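Local coordinates for putative transcriptional regulator (Clostridium difficile, PDB 3QI7), which is of unknown function but has a periplasmic binding protein-like fold and may bind a small ligand such as a sugar, perhaps as a lipoprotein, at residues A156-D167 with D226-M236. Sequence-based numbering, arbitrary orientation.
Sequences AKAFIHYASTDD and DINVFGVNEYM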
ATOM      1  N   ALA A 156      11.130 -15.205  15.655  1.00 24.80           N
ATOM      2  CA  ALA A 156      12.080 -15.653  14.597  1.00 24.69           C
ATOM      3  C   ALA A 156      13.527 -15.830  15.099  1.00 26.24           C
ATOM      4  O   ALA A 156      14.096 -14.937  15.748  1.00 26.75           O
ATOM      5  CB  ALA A 156      12.063 -14.699  13.432  1.00 24.11           C
ATOM      6  N   LYS A 157      14.120 -16.971  14.761  1.00 26.83           N
ATOM      7  CA  LYS A 157      15.514 -17.231  15.100  0.50 26.06           C
ATOM      8  C   LYS A 157      16.435 -17.035  13.897  1.00 27.27           C
ATOM      9  O   LYS A 157      17.664 -17.087  14.039  1.00 26.91           O
ATOM     10  CB  LYS A 157      15.667 -18.623  15.711  0.50 27.70           C
ATOM     11  CG  LYS A 157      14.994 -18.763  17.069  0.50 26.86           C
ATOM     12  CD  LYS A 157      15.386 -17.634  18.007  0.50 27.93           C
ATOM     13  CE  LYS A 157      15.205 -18.035  19.480  0.50 34.50           C
ATOM     14  NZ  LYS A 157      15.068 -16.836  20.372  0.50 28.82           N
ATOM     15  N   ALA A 158      15.840 -16.817  12.715  1.00 25.48           N
ATOM     16  CA  ALA A 158      16.570 -16.374  11.508  1.00 25.38           C
ATOM     17  C   ALA A 158      15.542 -15.657  10.621  1.00 23.91           C
ATOM     18  O   ALA A 158      14.333 -15.861  10.779  1.00 23.72           O
ATOM     19  CB  ALA A 158      17.226 -17.580  10.754  1.00 21.29           C
ATOM     20  N   PHE A 159      16.022 -14.808   9.716  1.00 22.99           N
ATOM     21  CA  PHE A 159      15.208 -14.162   8.696  1.00 20.44           C
ATOM     22  C   PHE A 159      15.780 -14.549   7.333  1.00 23.58           C
ATOM     23  O   PHE A 159      16.941 -14.219   7.035  1.00 23.37           O
ATOM     24  CB  PHE A 159      15.273 -12.647   8.866  1.00 22.63           C
ATOM     25  CG  PHE A 159      14.339 -11.861   7.981  1.00 20.58           C
ATOM     26  CD1 PHE A 159      14.554 -11.746   6.587  1.00 19.09           C
ATOM     27  CD2 PHE A 159      13.281 -11.135   8.549  1.00 20.75           C
ATOM     28  CE1 PHE A 159      13.709 -10.979   5.833  1.00 22.07           C
ATOM     29  CE2 PHE A 159      12.416 -10.397   7.757  1.00 19.41           C
ATOM     30  CZ  PHE A 159      12.650 -10.306   6.420  1.00 16.33           C
ATOM     31  N   ILE A 160      14.987 -15.253   6.524  1.00 23.15           N
ATOM     32  CA  ILE A 160      15.413 -15.661   5.161  1.00 22.71           C
ATOM     33  C   ILE A 160      14.790 -14.673   4.148  1.00 21.79           C
ATOM     34  O   ILE A 160      13.580 -14.492   4.148  1.00 21.15           O
ATOM     35  CB  ILE A 160      15.021 -17.134   4.829  1.00 23.50           C
ATOM     36  CG1 ILE A 160      15.193 -18.062   6.040  1.00 24.60           C
ATOM     37  CG2 ILE A 160      15.872 -17.680   3.643  1.00 20.49           C
ATOM     38  CD1 ILE A 160      16.617 -18.150   6.690  1.00 23.11           C
ATOM     39  N   HIS A 161      15.629 -13.993   3.343  1.00 20.58           N
ATOM     40  CA  HIS A 161      15.195 -13.049   2.300  1.00 18.80           C
ATOM     41  C   HIS A 161      15.456 -13.613   0.911  1.00 23.76           C
ATOM     42  O   HIS A 161      16.603 -13.990   0.612  1.00 24.86           O
ATOM     43  CB  HIS A 161      15.997 -11.754   2.454  1.00 22.40           C
ATOM     44  CG  HIS A 161      15.573 -10.651   1.532  1.00 21.01           C
ATOM     45  ND1 HIS A 161      15.974 -10.587   0.206  1.00 22.02           N
ATOM     46  CD2 HIS A 161      14.833  -9.541   1.760  1.00 21.38           C
ATOM     47  CE1 HIS A 161      15.468  -9.491  -0.340  1.00 23.21           C
ATOM     48  NE2 HIS A 161      14.768  -8.843   0.580  1.00 26.20           N
ATOM     49  N   TYR A 162      14.390 -13.717   0.101  1.00 22.52           N
ATOM     50  CA  TYR A 162      14.439 -14.308  -1.248  1.00 23.36           C
ATOM     51  C   TYR A 162      14.094 -13.229  -2.291  1.00 23.15           C
ATOM     52  O   TYR A 162      13.069 -12.573  -2.192  1.00 24.23           O
ATOM     53  CB  TYR A 162      13.422 -15.463  -1.375  1.00 23.02           C
ATOM     54  CG  TYR A 162      13.766 -16.719  -0.631  1.00 21.64           C
ATOM     55  CD1 TYR A 162      14.778 -17.534  -1.061  1.00 20.52           C
ATOM     56  CD2 TYR A 162      13.033 -17.117   0.492  1.00 21.79           C
ATOM     57  CE1 TYR A 162      15.101 -18.690  -0.374  1.00 28.79           C
ATOM     58  CE2 TYR A 162      13.337 -18.263   1.174  1.00 31.98           C
ATOM     59  CZ  TYR A 162      14.379 -19.063   0.735  1.00 28.07           C
ATOM     60  OH  TYR A 162      14.677 -20.216   1.421  1.00 32.49           O
ATOM     61  N   ALA A 163      14.948 -13.108  -3.316  1.00 26.14           N
ATOM     62  CA  ALA A 163      14.846 -12.119  -4.396  1.00 24.44           C
ATOM     63  C   ALA A 163      15.867 -12.507  -5.454  1.00 23.85           C
ATOM     64  O   ALA A 163      16.945 -12.997  -5.112  1.00 26.82           O
ATOM     65  CB  ALA A 163      15.210 -10.723  -3.884  1.00 22.82           C
ATOM     66  N   SER A 164      15.536 -12.282  -6.723  1.00 26.85           N
ATOM     67  CA  SER A 164      16.479 -12.497  -7.832  1.00 29.37           C
ATOM     68  C   SER A 164      17.465 -11.321  -7.929  1.00 29.97           C
ATOM     69  O   SER A 164      17.185 -10.251  -7.426  1.00 29.84           O
ATOM     70  CB  SER A 164      15.724 -12.626  -9.156  1.00 31.84           C
ATOM     71  OG  SER A 164      15.305 -11.359  -9.650  1.00 29.47           O
ATOM     72  N   THR A 165      18.583 -11.490  -8.636  1.00 31.91           N
ATOM     73  CA  THR A 165      19.517 -10.366  -8.773  1.00 33.97           C
ATOM     74  C   THR A 165      18.919  -9.243  -9.639  1.00 35.61           C
ATOM     75  O   THR A 165      19.213  -8.060  -9.396  1.00 34.58           O
ATOM     76  CB  THR A 165      20.904 -10.822  -9.226  1.00 37.48           C
ATOM     77  OG1 THR A 165      20.821 -11.559 -10.437  1.00 34.83           O
ATOM     78  CG2 THR A 165      21.531 -11.715  -8.162  1.00 41.44           C
ATOM     79  N   ASP A 166      18.022  -9.595 -10.578  1.00 31.44           N
ATOM     80  CA  ASP A 166      17.220  -8.590 -11.281  1.00 32.15           C
ATOM     81  C   ASP A 166      16.283  -7.819 -10.351  1.00 32.84           C
ATOM     82  O   ASP A 166      16.174  -6.590 -10.479  1.00 32.40           O
ATOM     83  CB  ASP A 166      16.407  -9.189 -12.416  1.00 32.15           C
ATOM     84  CG  ASP A 166      17.262  -9.555 -13.651  1.00 34.66           C
ATOM     85  OD1 ASP A 166      18.448  -9.203 -13.739  1.00 36.54           O
ATOM     86  OD2 ASP A 166      16.724 -10.194 -14.550  1.00 38.89           O
ATOM     87  N   ASP A 167      15.607  -8.526  -9.434  1.00 30.03           N
ATOM     88  CA  ASP A 167      14.789  -7.861  -8.393  1.00 30.68           C
ATOM     89  C   ASP A 167      15.586  -6.821  -7.601  1.00 28.05           C
ATOM     90  O   ASP A 167      15.063  -5.754  -7.281  1.00 27.25           O
ATOM     91  CB  ASP A 167      14.190  -8.852  -7.365  1.00 27.53           C
ATOM     92  CG  ASP A 167      13.151  -9.789  -7.951  1.00 33.37           C
ATOM     93  OD1 ASP A 167      12.332  -9.380  -8.825  1.00 36.94           O
ATOM     94  OD2 ASP A 167      13.123 -10.956  -7.490  1.00 29.28           O
ATOM     95  N   ASP A 226      11.244 -22.105  13.708  1.00 26.42           N
ATOM     96  CA  ASP A 226      11.041 -20.717  14.145  1.00 27.78           C
ATOM     97  C   ASP A 226      11.965 -19.762  13.412  1.00 27.86           C
ATOM     98  O   ASP A 226      12.882 -19.156  13.997  1.00 29.28           O
ATOM     99  CB  ASP A 226      11.184 -20.546  15.652  1.00 29.55           C
ATOM    100  CG  ASP A 226      10.127 -21.318  16.440  1.00 33.01           C
ATOM    101  OD1 ASP A 226       9.037 -21.588  15.916  1.00 29.81           O
ATOM    102  OD2 ASP A 226      10.403 -21.643  17.606  1.00 39.41           O
ATOM    103  N   ILE A 227      11.686 -19.623  12.121  1.00 26.80           N
ATOM    104  CA  ILE A 227      12.353 -18.644  11.261  1.00 26.40           C
ATOM    105  C   ILE A 227      11.282 -17.885  10.521  1.00 25.01           C
ATOM    106  O   ILE A 227      10.187 -18.410  10.305  1.00 25.17           O
ATOM    107  CB  ILE A 227      13.324 -19.332  10.257  1.00 25.52           C
ATOM    108  CG1 ILE A 227      12.571 -20.244   9.254  1.00 27.59           C
ATOM    109  CG2 ILE A 227      14.379 -20.134  11.052  1.00 26.84           C
ATOM    110  CD1 ILE A 227      13.462 -21.121   8.313  1.00 30.83           C
ATOM    111  N   ASN A 228      11.590 -16.648  10.142  1.00 22.13           N
ATOM    112  CA  ASN A 228      10.729 -15.874   9.249  1.00 22.58           C
ATOM    113  C   ASN A 228      11.188 -15.989   7.813  1.00 23.51           C
ATOM    114  O   ASN A 228      12.380 -15.808   7.514  1.00 22.68           O
ATOM    115  CB  ASN A 228      10.689 -14.392   9.624  1.00 22.26           C
ATOM    116  CG  ASN A 228       9.648 -13.620   8.821  1.00 19.54           C
ATOM    117  OD1 ASN A 228       8.468 -13.849   9.004  1.00 22.57           O
ATOM    118  ND2 ASN A 228      10.085 -12.764   7.884  1.00 17.61           N
ATOM    119  N   VAL A 229      10.242 -16.250   6.903  1.00 20.30           N
ATOM    120  CA  VAL A 229      10.589 -16.342   5.489  1.00 20.66           C
ATOM    121  C   VAL A 229       9.893 -15.194   4.743  1.00 20.23           C
ATOM    122  O   VAL A 229       8.698 -14.926   4.925  1.00 20.46           O
ATOM    123  CB  VAL A 229      10.216 -17.719   4.899  1.00 20.27           C
ATOM    124  CG1 VAL A 229      10.471 -17.767   3.347  1.00 24.07           C
ATOM    125  CG2 VAL A 229      10.958 -18.853   5.618  1.00 22.28           C
ATOM    126  N   PHE A 230      10.647 -14.514   3.888  1.00 20.30           N
ATOM    127  CA  PHE A 230      10.124 -13.362   3.182  1.00 20.49           C
ATOM    128  C   PHE A 230      10.535 -13.369   1.736  1.00 20.08           C
ATOM    129  O   PHE A 230      11.712 -13.589   1.441  1.00 19.57           O
ATOM    130  CB  PHE A 230      10.694 -12.108   3.820  1.00 18.63           C
ATOM    131  CG  PHE A 230      10.266 -10.824   3.150  1.00 21.89           C
ATOM    132  CD1 PHE A 230       8.970 -10.344   3.306  1.00 21.51           C
ATOM    133  CD2 PHE A 230      11.163 -10.078   2.409  1.00 22.37           C
ATOM    134  CE1 PHE A 230       8.571  -9.135   2.745  1.00 21.54           C
ATOM    135  CE2 PHE A 230      10.755  -8.889   1.809  1.00 21.81           C
ATOM    136  CZ  PHE A 230       9.454  -8.420   1.978  1.00 20.31           C
ATOM    137  N   GLY A 231       9.586 -13.047   0.853  1.00 21.33           N
ATOM    138  CA  GLY A 231       9.861 -12.873  -0.584  1.00 20.20           C
ATOM    139  C   GLY A 231       9.359 -11.533  -1.095  1.00 21.88           C
ATOM    140  O   GLY A 231       8.662 -10.774  -0.372  1.00 19.09           O
ATOM    141  N   VAL A 232       9.685 -11.238  -2.352  1.00 22.20           N
ATOM    142  CA  VAL A 232       9.578  -9.867  -2.848  1.00 22.85           C
ATOM    143  C   VAL A 232       8.504  -9.645  -3.901  1.00 24.44           C
ATOM    144  O   VAL A 232       8.336  -8.517  -4.356  1.00 20.46           O
ATOM    145  CB  VAL A 232      10.960  -9.303  -3.296  1.00 22.10           C
ATOM    146  CG1 VAL A 232      12.004  -9.421  -2.176  1.00 22.47           C
ATOM    147  CG2 VAL A 232      11.453  -9.980  -4.591  1.00 21.37           C
ATOM    148  N   ASN A 233       7.733 -10.696  -4.226  1.00 23.19           N
ATOM    149  CA  ASN A 233       6.566 -10.572  -5.111  1.00 24.55           C
ATOM    150  C   ASN A 233       5.479 -11.620  -4.766  1.00 22.72           C
ATOM    151  O   ASN A 233       5.698 -12.546  -3.952  1.00 21.91           O
ATOM    152  CB  ASN A 233       6.975 -10.660  -6.601  1.00 24.29           C
ATOM    153  CG  ASN A 233       7.767 -11.925  -6.915  1.00 27.32           C
ATOM    154  OD1 ASN A 233       7.301 -13.044  -6.652  1.00 26.69           O
ATOM    155  ND2 ASN A 233       8.988 -11.759  -7.452  1.00 27.60           N
ATOM    156  N   GLU A 234       4.321 -11.459  -5.391  1.00 22.99           N
ATOM    157  CA  GLU A 234       3.157 -12.233  -5.021  1.00 25.30           C
ATOM    158  C   GLU A 234       3.367 -13.697  -5.373  1.00 24.99           C
ATOM    159  O   GLU A 234       2.822 -14.581  -4.709  1.00 23.53           O
ATOM    160  CB  GLU A 234       1.919 -11.713  -5.748  1.00 26.24           C
ATOM    161  CG  GLU A 234       1.482 -10.327  -5.338  1.00 32.95           C
ATOM    162  CD  GLU A 234       0.287  -9.823  -6.153  1.00 41.43           C
ATOM    163  OE1 GLU A 234      -0.076 -10.469  -7.170  1.00 44.93           O
ATOM    164  OE2 GLU A 234      -0.300  -8.796  -5.754  1.00 42.93           O
ATOM    165  N   TYR A 235       4.128 -13.954  -6.432  1.00 24.27           N
ATOM    166  CA  TYR A 235       4.386 -15.340  -6.855  1.00 26.06           C
ATOM    167  C   TYR A 235       5.209 -16.051  -5.759  1.00 24.35           C
ATOM    168  O   TYR A 235       4.877 -17.164  -5.348  1.00 22.66           O
ATOM    169  CB  TYR A 235       5.093 -15.399  -8.217  1.00 26.94           C
ATOM    170  CG  TYR A 235       5.237 -16.821  -8.735  1.00 29.53           C
ATOM    171  CD1 TYR A 235       4.195 -17.442  -9.418  1.00 34.78           C
ATOM    172  CD2 TYR A 235       6.380 -17.556  -8.488  1.00 34.63           C
ATOM    173  CE1 TYR A 235       4.302 -18.767  -9.864  1.00 39.61           C
ATOM    174  CE2 TYR A 235       6.493 -18.877  -8.926  1.00 37.37           C
ATOM    175  CZ  TYR A 235       5.449 -19.473  -9.612  1.00 37.94           C
ATOM    176  OH  TYR A 235       5.576 -20.776 -10.042  1.00 36.66           O
HETATM  177  N   MSE A 236       6.242 -15.377  -5.253  1.00 22.66           N
HETATM  178  CA  MSE A 236       7.016 -15.893  -4.113  1.00 21.66           C
HETATM  179  C   MSE A 236       6.148 -16.039  -2.878  1.00 23.18           C
HETATM  180  O   MSE A 236       6.287 -17.053  -2.160  1.00 23.73           O
HETATM  181  CB  MSE A 236       8.228 -14.991  -3.770  1.00 22.84           C
HETATM  182  CG  MSE A 236       9.244 -14.944  -4.843  1.00 25.15           C
HETATM  183 SE   MSE A 236      10.893 -14.289  -4.141  0.75 20.58          SE
HETATM  184  CE  MSE A 236      11.784 -13.902  -5.815  1.00 21.04           C
TER
HETATM  185  O   HOH W   1       9.806  -9.236  -8.347  1.00 31.96           O
HETATM  186  O   HOH W   2      11.706 -12.815  -8.809  1.00 32.49           O
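Two neighbouring parallel strands, 159-164 and 228-231, pair here in the three-stranded sheet of a periplasmic binding protein-like lobe. Ile160 N gives a nearly straight bond to Asn228 O (174° at the hydrogen). Phe230 N gives a more bent one to Ile160 O (2.9 Å). Asn228 N to Ala158 O and Tyr162 N to Phe230 O extend the ladder. Before the strands, Lys157 N binds Asp226 O.

Phe159, His161, Asn228 and Phe230 share one face of the sheet; Phe159, Asn228 and Phe230 touch helix 140-153. The Phe159 ring lies alongside the Asn228 amide, their planes 48° apart, with CE2 3.3 Å from ND2. Its CZ reaches CB of Phe230 at 3.7 Å. The amide oxygen of Asn228 turns to Ala252 N. His161 CD2 meets the edge of the Phe230 ring at CD2.

On the other face, toward helix 203-223, Val229 CG1 touches the edge of the Tyr162 ring, 3.6 Å from CE2. With CG1 anti to the backbone N (chi1 175°), Val229 holds this methyl against the ring. Tyr162 OH bonds to Asp215.

Toward the C-terminal side of the strands, Asp167 OD2 accepts from Ser164 N, and Ser164 OG accepts from Asp167 N in an ST motif. Val232 CG2 packs 3.5 Å from Asp167 OD2. Two waters join the carboxylate to Asn233 ND2; the second accepts only weakly from ND2. Asn233 OD1 caps helix 234-247 by accepting from Met236 N (2.9 Å). Strand 159-164 is central, with 191-196 along its other edge, giving the 2-1-3 order of a parallel alpha/beta sheet of the Rossmann-like type.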